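Local coordinates for protein phosphatase YwpJ (Bacillus subtilis, PDB 1NRW) that removes phosphate in vitro from phosphorylated five- and six-carbon sugars and nucleoside monophosphates, and less readily from FMN, as a magnesium-dependent hydrolase of the HAD superfamily, at residues D10-L15 with T44-F49; T235-D240 with E249-G254; V255-A260 with A270-N275. All blocks are in the same frame, centred on the assembly; numbering follows the deposited sequence.

Interaction 1: residues D10-L15 with T44-F49; sequences DLDGTL and TGRAHF. With CA (calcium ion), chain D; PO4 (phosphate ion), chain B.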
# COMPACT_ATOMS: atom_id res chain seq x y z
N ASP A 10 -4.21 3.56 -6.02
CA ASP A 10 -3.02 3.08 -5.32
C ASP A 10 -2.08 4.28 -5.13
O ASP A 10 -2.12 5.24 -5.90
CB ASP A 10 -2.36 1.99 -6.16
CG ASP A 10 -1.17 1.35 -5.47
OD1 ASP A 10 -1.00 1.49 -4.24
OD2 ASP A 10 -0.40 0.70 -6.20
N LEU A 11 -1.25 4.23 -4.09
CA LEU A 11 -0.34 5.34 -3.79
C LEU A 11 0.98 5.22 -4.55
O LEU A 11 1.18 5.89 -5.56
CB LEU A 11 -0.09 5.40 -2.29
CG LEU A 11 0.82 6.52 -1.76
CD1 LEU A 11 0.14 7.88 -1.87
CD2 LEU A 11 1.16 6.21 -0.31
N ASP A 12 1.88 4.36 -4.07
CA ASP A 12 3.17 4.17 -4.74
C ASP A 12 3.02 3.66 -6.17
O ASP A 12 2.14 2.85 -6.44
CB ASP A 12 4.03 3.18 -3.94
CG ASP A 12 4.46 3.74 -2.61
OD1 ASP A 12 5.48 4.46 -2.57
OD2 ASP A 12 3.79 3.48 -1.59
N GLY A 13 3.85 4.15 -7.08
CA GLY A 13 3.82 3.70 -8.46
C GLY A 13 2.55 4.00 -9.24
O GLY A 13 2.42 3.62 -10.40
N THR A 14 1.62 4.70 -8.60
CA THR A 14 0.35 5.03 -9.24
C THR A 14 0.07 6.52 -9.08
O THR A 14 0.33 7.29 -10.01
CB THR A 14 -0.76 4.15 -8.61
OG1 THR A 14 -0.47 2.77 -8.88
CG2 THR A 14 -2.14 4.48 -9.17
N LEU A 15 -0.44 6.94 -7.92
CA LEU A 15 -0.70 8.36 -7.70
C LEU A 15 0.64 9.09 -7.63
O LEU A 15 0.79 10.21 -8.13
CB LEU A 15 -1.47 8.59 -6.40
CG LEU A 15 -1.79 10.06 -6.09
CD1 LEU A 15 -2.75 10.61 -7.14
CD2 LEU A 15 -2.40 10.18 -4.69
N THR A 44 -3.19 1.95 0.12
CA THR A 44 -1.78 1.61 0.23
C THR A 44 -1.45 0.55 1.29
O THR A 44 -2.25 0.27 2.18
CB THR A 44 -0.97 2.89 0.59
OG1 THR A 44 0.43 2.59 0.64
CG2 THR A 44 -1.41 3.43 1.95
N GLY A 45 -0.26 -0.03 1.17
CA GLY A 45 0.19 -1.01 2.14
C GLY A 45 0.88 -0.26 3.28
O GLY A 45 1.20 -0.84 4.31
N ARG A 46 1.12 1.04 3.08
CA ARG A 46 1.77 1.86 4.09
C ARG A 46 0.81 2.27 5.20
O ARG A 46 -0.37 1.94 5.18
CB ARG A 46 2.38 3.11 3.46
CG ARG A 46 3.53 2.84 2.49
CD ARG A 46 4.03 4.16 1.94
NE ARG A 46 4.96 4.01 0.83
CZ ARG A 46 6.28 4.04 0.94
NH1 ARG A 46 6.85 4.22 2.13
NH2 ARG A 46 7.03 3.94 -0.15
N ALA A 47 1.32 3.02 6.17
CA ALA A 47 0.50 3.48 7.29
C ALA A 47 -0.30 4.72 6.93
O ALA A 47 0.08 5.50 6.05
CB ALA A 47 1.39 3.77 8.49
N HIS A 48 -1.42 4.92 7.62
CA HIS A 48 -2.24 6.09 7.39
C HIS A 48 -1.40 7.37 7.55
O HIS A 48 -1.55 8.31 6.77
CB HIS A 48 -3.43 6.10 8.37
CG HIS A 48 -4.27 7.34 8.29
ND1 HIS A 48 -5.05 7.65 7.19
CD2 HIS A 48 -4.47 8.34 9.18
CE1 HIS A 48 -5.68 8.79 7.41
NE2 HIS A 48 -5.35 9.23 8.61
N PHE A 49 -0.53 7.41 8.55
CA PHE A 49 0.29 8.60 8.75
C PHE A 49 1.30 8.84 7.63
O PHE A 49 1.75 9.97 7.43
CB PHE A 49 0.97 8.59 10.13
CG PHE A 49 1.67 7.30 10.47
CD1 PHE A 49 2.83 6.92 9.80
CD2 PHE A 49 1.20 6.49 11.49
CE1 PHE A 49 3.51 5.75 10.16
CE2 PHE A 49 1.86 5.32 11.86
CZ PHE A 49 3.02 4.95 11.19
CA CA D . 1.99 0.36 -6.11
P PO4 B . 1.63 0.74 -2.22
O1 PO4 B . 1.41 0.71 -3.68
O2 PO4 B . 0.59 -0.09 -1.55
O3 PO4 B . 2.97 0.18 -1.92
O4 PO4 B . 1.55 2.13 -1.74
O HOH W 1 4.41 0.32 -6.70
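Asp12 and Arg46 meet through a two-pronged salt bridge, the guanidinium coming side-on with NE and NH2, one nitrogen to each carboxylate oxygen. Arg46 NE reaches Asp12 OD2 at 2.7 Å in an almost straight bond (174°) that lies in the guanidinium plane and uses the syn lone pair of OD2. The second prong is less regular: Arg46 NH2 approaches Asp12 OD1 at 2.9 Å from above the carboxylate, the two flat groups being turned 33° against each other. Arg46 is extended from CG to NE, which carries the head across the Asp12 side chain at about a right angle; its NH1 is paired with Glu125.

Van der Waals contact is slight: Leu11 and Thr44 lie alongside each other, pointing the same way, with Leu11 CD2 3.8 Å from Thr44 OG1.

Asp10 and Asp12 form the DxD pair of the first sequence motif of the HAD superfamily, at the end of strand 6-10, and Thr44 is the threonine of the second. By similarity Asp10 is the nucleophile.

The bound phosphate ion bridges the two segments. Thr44 OG1, anti to its own backbone nitrogen (chi1 -177°), donates to phosphate O4 at 2.7 Å while accepting from Arg46 N in an ST turn. Gly45 N binds phosphate O2 at 2.9 Å, and Asp12 N gives a longer bond to O4. Lys217 and Asn243 also hydrogen-bond to the phosphate.

Calcium is held by Asp10 OD2 at 2.4 Å, by the carbonyl Asp12 O, by phosphate O1 and by a water; Asp240 and Ser241 supply the other two ligands.

Interaction 2: residues T235-D240 with E249-G254; sequences TAAVGD and EAAGKG. With CA (calcium ion), chain D.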
# COMPACT_ATOMS: atom_id res chain seq x y z
N THR A 235 -17.79 1.47 -9.46
CA THR A 235 -16.51 1.75 -8.82
C THR A 235 -15.38 1.38 -9.78
O THR A 235 -15.53 0.47 -10.60
CB THR A 235 -16.31 0.92 -7.53
OG1 THR A 235 -16.20 -0.47 -7.85
CG2 THR A 235 -17.48 1.13 -6.58
N ALA A 236 -14.27 2.09 -9.67
CA ALA A 236 -13.09 1.82 -10.50
C ALA A 236 -11.89 1.81 -9.56
O ALA A 236 -11.91 2.45 -8.51
CB ALA A 236 -12.92 2.91 -11.55
N ALA A 237 -10.86 1.06 -9.92
CA ALA A 237 -9.64 0.97 -9.11
C ALA A 237 -8.45 0.95 -10.07
O ALA A 237 -8.50 0.31 -11.12
CB ALA A 237 -9.65 -0.29 -8.26
N VAL A 238 -7.39 1.66 -9.70
CA VAL A 238 -6.20 1.74 -10.54
C VAL A 238 -4.95 1.45 -9.72
O VAL A 238 -4.85 1.86 -8.56
CB VAL A 238 -6.11 3.15 -11.21
CG1 VAL A 238 -6.03 4.24 -10.15
CG2 VAL A 238 -4.92 3.21 -12.13
N GLY A 239 -4.01 0.71 -10.30
CA GLY A 239 -2.78 0.37 -9.60
C GLY A 239 -1.72 -0.20 -10.52
O GLY A 239 -1.99 -0.46 -11.70
N ASP A 240 -0.51 -0.42 -9.99
CA ASP A 240 0.60 -0.96 -10.78
C ASP A 240 1.19 -2.24 -10.20
O ASP A 240 1.77 -3.04 -10.93
CB ASP A 240 1.73 0.07 -10.86
CG ASP A 240 2.38 0.32 -9.51
OD1 ASP A 240 1.62 0.60 -8.57
OD2 ASP A 240 3.63 0.24 -9.38
N GLU A 249 -9.84 -6.46 -9.26
CA GLU A 249 -10.82 -7.54 -9.42
C GLU A 249 -12.15 -7.17 -8.78
O GLU A 249 -13.22 -7.45 -9.33
CB GLU A 249 -10.29 -8.83 -8.79
CG GLU A 249 -8.99 -9.34 -9.38
CD GLU A 249 -8.47 -10.60 -8.70
OE1 GLU A 249 -8.43 -10.63 -7.46
OE2 GLU A 249 -8.11 -11.55 -9.42
N ALA A 250 -12.10 -6.51 -7.63
CA ALA A 250 -13.31 -6.11 -6.92
C ALA A 250 -14.07 -4.98 -7.62
O ALA A 250 -15.31 -4.99 -7.64
CB ALA A 250 -12.97 -5.70 -5.50
N ALA A 251 -13.34 -4.02 -8.18
CA ALA A 251 -13.95 -2.87 -8.85
C ALA A 251 -14.69 -3.22 -10.15
O ALA A 251 -14.36 -4.20 -10.82
CB ALA A 251 -12.89 -1.81 -9.14
N GLY A 252 -15.67 -2.40 -10.49
CA GLY A 252 -16.41 -2.61 -11.72
C GLY A 252 -15.46 -2.46 -12.89
O GLY A 252 -15.56 -3.18 -13.89
N LYS A 253 -14.54 -1.51 -12.78
CA LYS A 253 -13.54 -1.27 -13.81
C LYS A 253 -12.15 -1.26 -13.19
O LYS A 253 -11.85 -0.42 -12.34
CB LYS A 253 -13.79 0.07 -14.51
CG LYS A 253 -15.04 0.11 -15.37
CD LYS A 253 -15.11 1.36 -16.24
CE LYS A 253 -14.01 1.37 -17.30
NZ LYS A 253 -14.19 2.47 -18.30
N GLY A 254 -11.32 -2.21 -13.61
CA GLY A 254 -9.95 -2.30 -13.11
C GLY A 254 -9.01 -1.64 -14.10
O GLY A 254 -9.02 -1.98 -15.28
CA CA D . 1.99 0.36 -6.11
O HOH W 1 4.41 0.32 -6.70
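Ala237 and Lys253 share the straightest of the three backbone bonds between these neighbouring strands: Ala237 N donates to Lys253 O at 3.0 Å, with an N-H...O angle of 156°. Two residues earlier, Thr235 O is gripped twice. Lys253 N reaches it at 3.1 Å, lying in the carbonyl plane, and Gly252 N adds a weak bond at 2.9 Å whose angle is only 119°. These bonds set Ala236 beside Lys253 and Ala237 beside Gly254 in parallel register. Ala236 CA also offers its hydrogen to Lys253 O at 3.2 Å.

Alanine methyls make most of the side-chain contact beside this ladder. The methyls of Ala237 and Ala251 touch at 3.7 Å on one face of the sheet, where the chain has just left helix 245-250. On the other face Ala236 CB meets Lys253 CB at 4.2 Å, after which the lysine chain bends at chi3 (66°) and leads its NZ off to Leu287 O. Thr235 OG1 packs against Ala251 CA at 3.4 Å and is hydrogen-bonded to Leu232 O.

Strand 235-239 ends at Asp240, whose OD1 binds the calcium ion and whose OD2 accepts from a calcium-bound water. Strand 235-239, helix 245-250 and strand 253-256 make a beta-alpha-beta crossover of the Rossmann-like HAD core, which places the motif IV acid, Asp240, at the end of its first strand.

Interaction 3: residues V255-A260 with A270-N275; sequences VAMGNA and AVTLTN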
# COMPACT_ATOMS: atom_id res chain seq x y z
N VAL A 255 -8.21 -0.69 -13.63
CA VAL A 255 -7.28 0.01 -14.51
C VAL A 255 -5.82 -0.24 -14.12
O VAL A 255 -5.46 -0.14 -12.94
CB VAL A 255 -7.54 1.54 -14.48
CG1 VAL A 255 -6.63 2.24 -15.49
CG2 VAL A 255 -9.01 1.82 -14.80
N ALA A 256 -5.00 -0.56 -15.11
CA ALA A 256 -3.58 -0.81 -14.86
C ALA A 256 -2.76 0.41 -15.28
O ALA A 256 -3.03 1.02 -16.31
CB ALA A 256 -3.12 -2.03 -15.64
N MSE A 257 -1.77 0.77 -14.47
CA MSE A 257 -0.90 1.89 -14.79
C MSE A 257 0.01 1.47 -15.95
O MSE A 257 0.22 0.28 -16.17
CB MSE A 257 -0.03 2.25 -13.57
CG MSE A 257 -0.83 2.80 -12.39
SE MSE A 257 -1.68 4.47 -12.84
CE MSE A 257 -0.09 5.48 -13.32
N GLY A 258 0.54 2.45 -16.68
CA GLY A 258 1.41 2.13 -17.80
C GLY A 258 2.68 1.39 -17.36
O GLY A 258 3.23 0.60 -18.12
N ASN A 259 3.11 1.65 -16.13
CA ASN A 259 4.30 1.03 -15.56
C ASN A 259 3.96 -0.19 -14.71
O ASN A 259 4.80 -0.70 -13.97
CB ASN A 259 5.05 2.05 -14.68
CG ASN A 259 4.13 2.70 -13.65
OD1 ASN A 259 3.17 3.39 -14.00
ND2 ASN A 259 4.43 2.49 -12.37
N ALA A 260 2.72 -0.67 -14.83
CA ALA A 260 2.27 -1.81 -14.04
C ALA A 260 2.95 -3.12 -14.40
O ALA A 260 3.50 -3.28 -15.49
CB ALA A 260 0.75 -1.96 -14.16
N ALA A 270 -8.77 -1.71 -18.55
CA ALA A 270 -8.25 -0.53 -19.21
C ALA A 270 -6.81 -0.30 -18.75
O ALA A 270 -6.43 -0.75 -17.66
CB ALA A 270 -9.11 0.69 -18.87
N VAL A 271 -6.02 0.37 -19.58
CA VAL A 271 -4.63 0.65 -19.24
C VAL A 271 -4.40 2.13 -19.48
O VAL A 271 -4.81 2.67 -20.51
CB VAL A 271 -3.65 -0.16 -20.12
CG1 VAL A 271 -2.21 0.10 -19.68
CG2 VAL A 271 -3.97 -1.65 -20.02
N THR A 272 -3.75 2.79 -18.53
CA THR A 272 -3.48 4.21 -18.66
C THR A 272 -1.98 4.47 -18.83
O THR A 272 -1.21 3.53 -19.03
CB THR A 272 -4.05 4.98 -17.43
OG1 THR A 272 -3.94 6.39 -17.64
CG2 THR A 272 -3.31 4.59 -16.15
N LEU A 273 -1.58 5.73 -18.78
CA LEU A 273 -0.18 6.11 -18.94
C LEU A 273 0.62 5.73 -17.69
O LEU A 273 0.06 5.26 -16.71
CB LEU A 273 -0.07 7.62 -19.18
CG LEU A 273 -1.02 8.17 -20.25
CD1 LEU A 273 -0.85 9.67 -20.39
CD2 LEU A 273 -0.75 7.47 -21.57
N THR A 274 1.94 5.92 -17.73
CA THR A 274 2.77 5.59 -16.57
C THR A 274 2.50 6.60 -15.46
O THR A 274 1.92 7.67 -15.70
CB THR A 274 4.28 5.66 -16.89
OG1 THR A 274 4.64 7.00 -17.22
CG2 THR A 274 4.62 4.74 -18.05
N ASN A 275 2.93 6.28 -14.24
CA ASN A 275 2.72 7.21 -13.14
C ASN A 275 3.38 8.55 -13.43
O ASN A 275 2.81 9.60 -13.15
CB ASN A 275 3.23 6.62 -11.81
CG ASN A 275 4.70 6.20 -11.85
OD1 ASN A 275 5.25 5.88 -12.91
ND2 ASN A 275 5.33 6.18 -10.68
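Met257, a selenomethionine, brings the end of its side chain back against residues 270-275, although its CB starts off away from them. CG lies anti to the carbonyl carbon, and two further bends (chi2 -64°, chi3 -59°) curl the chain round. CB and CG make no close approach to that segment, CG touching Thr14 instead; SE then runs alongside Thr272 and meets its CG2 at 3.7 Å. The terminal CE lies against the opposite backbone, 3.3 Å from Asn275 N, and also touches Leu273 O and Asn275 CB.

Ahead of Met257 the backbones run as parallel strands, Val255 beside Ala270 and Ala256 beside Val271. Ala256 bonds both ways, its N to Ala270 O and its O from Thr272 N, each at 2.9 Å and close to straight. Val255 CG2 packs on Ala270 CB at 4.2 Å. Helix 262-267 connects these strands in a beta-alpha-beta unit at the edge of the HAD core sheet.

Beyond the strands pairing becomes irregular. Gly258 N donates to Leu273 O from well above the carbonyl plane, as the chain enters a type I turn from Met257 to Ala260. Asn259 OD1 accepts from Asn275 N at 2.9 Å, again from above its amide plane. The two amides lie 21° from parallel, and each has outside partners: Asn259 ND2 binds Gly13 O and Ala132 O, while Asn275 OD1 receives Asn133 ND2. The chemistry thus passes from repetitive sheet bonding to amide side chains that bond backbone groups of neighbouring elements, among them the turn that carries Asp12.

In the fold
Along the chain the three contacts follow in series, none enclosing or crossing another. Interaction 1 closes first, joining the end of strand 6-10 to the loop after strand 39-43. Interaction 2 closes a much shorter loop through helix 245-250, and interaction 3 repeats this pattern through helix 262-267, both using strand 253-256. Interactions 2 and 3 carry the sheet from strand 235-239 to its edge at 270-271; interaction 1 lies at the end of the neighbouring strand 6-10. Asp10 N with Val238 O links interactions 1 and 2, which also share the calcium ion. Gly239 O with Met257 N joins interactions 2 and 3, while Asn275 CB, packed on Gly13 O, connects interactions 1 and 3.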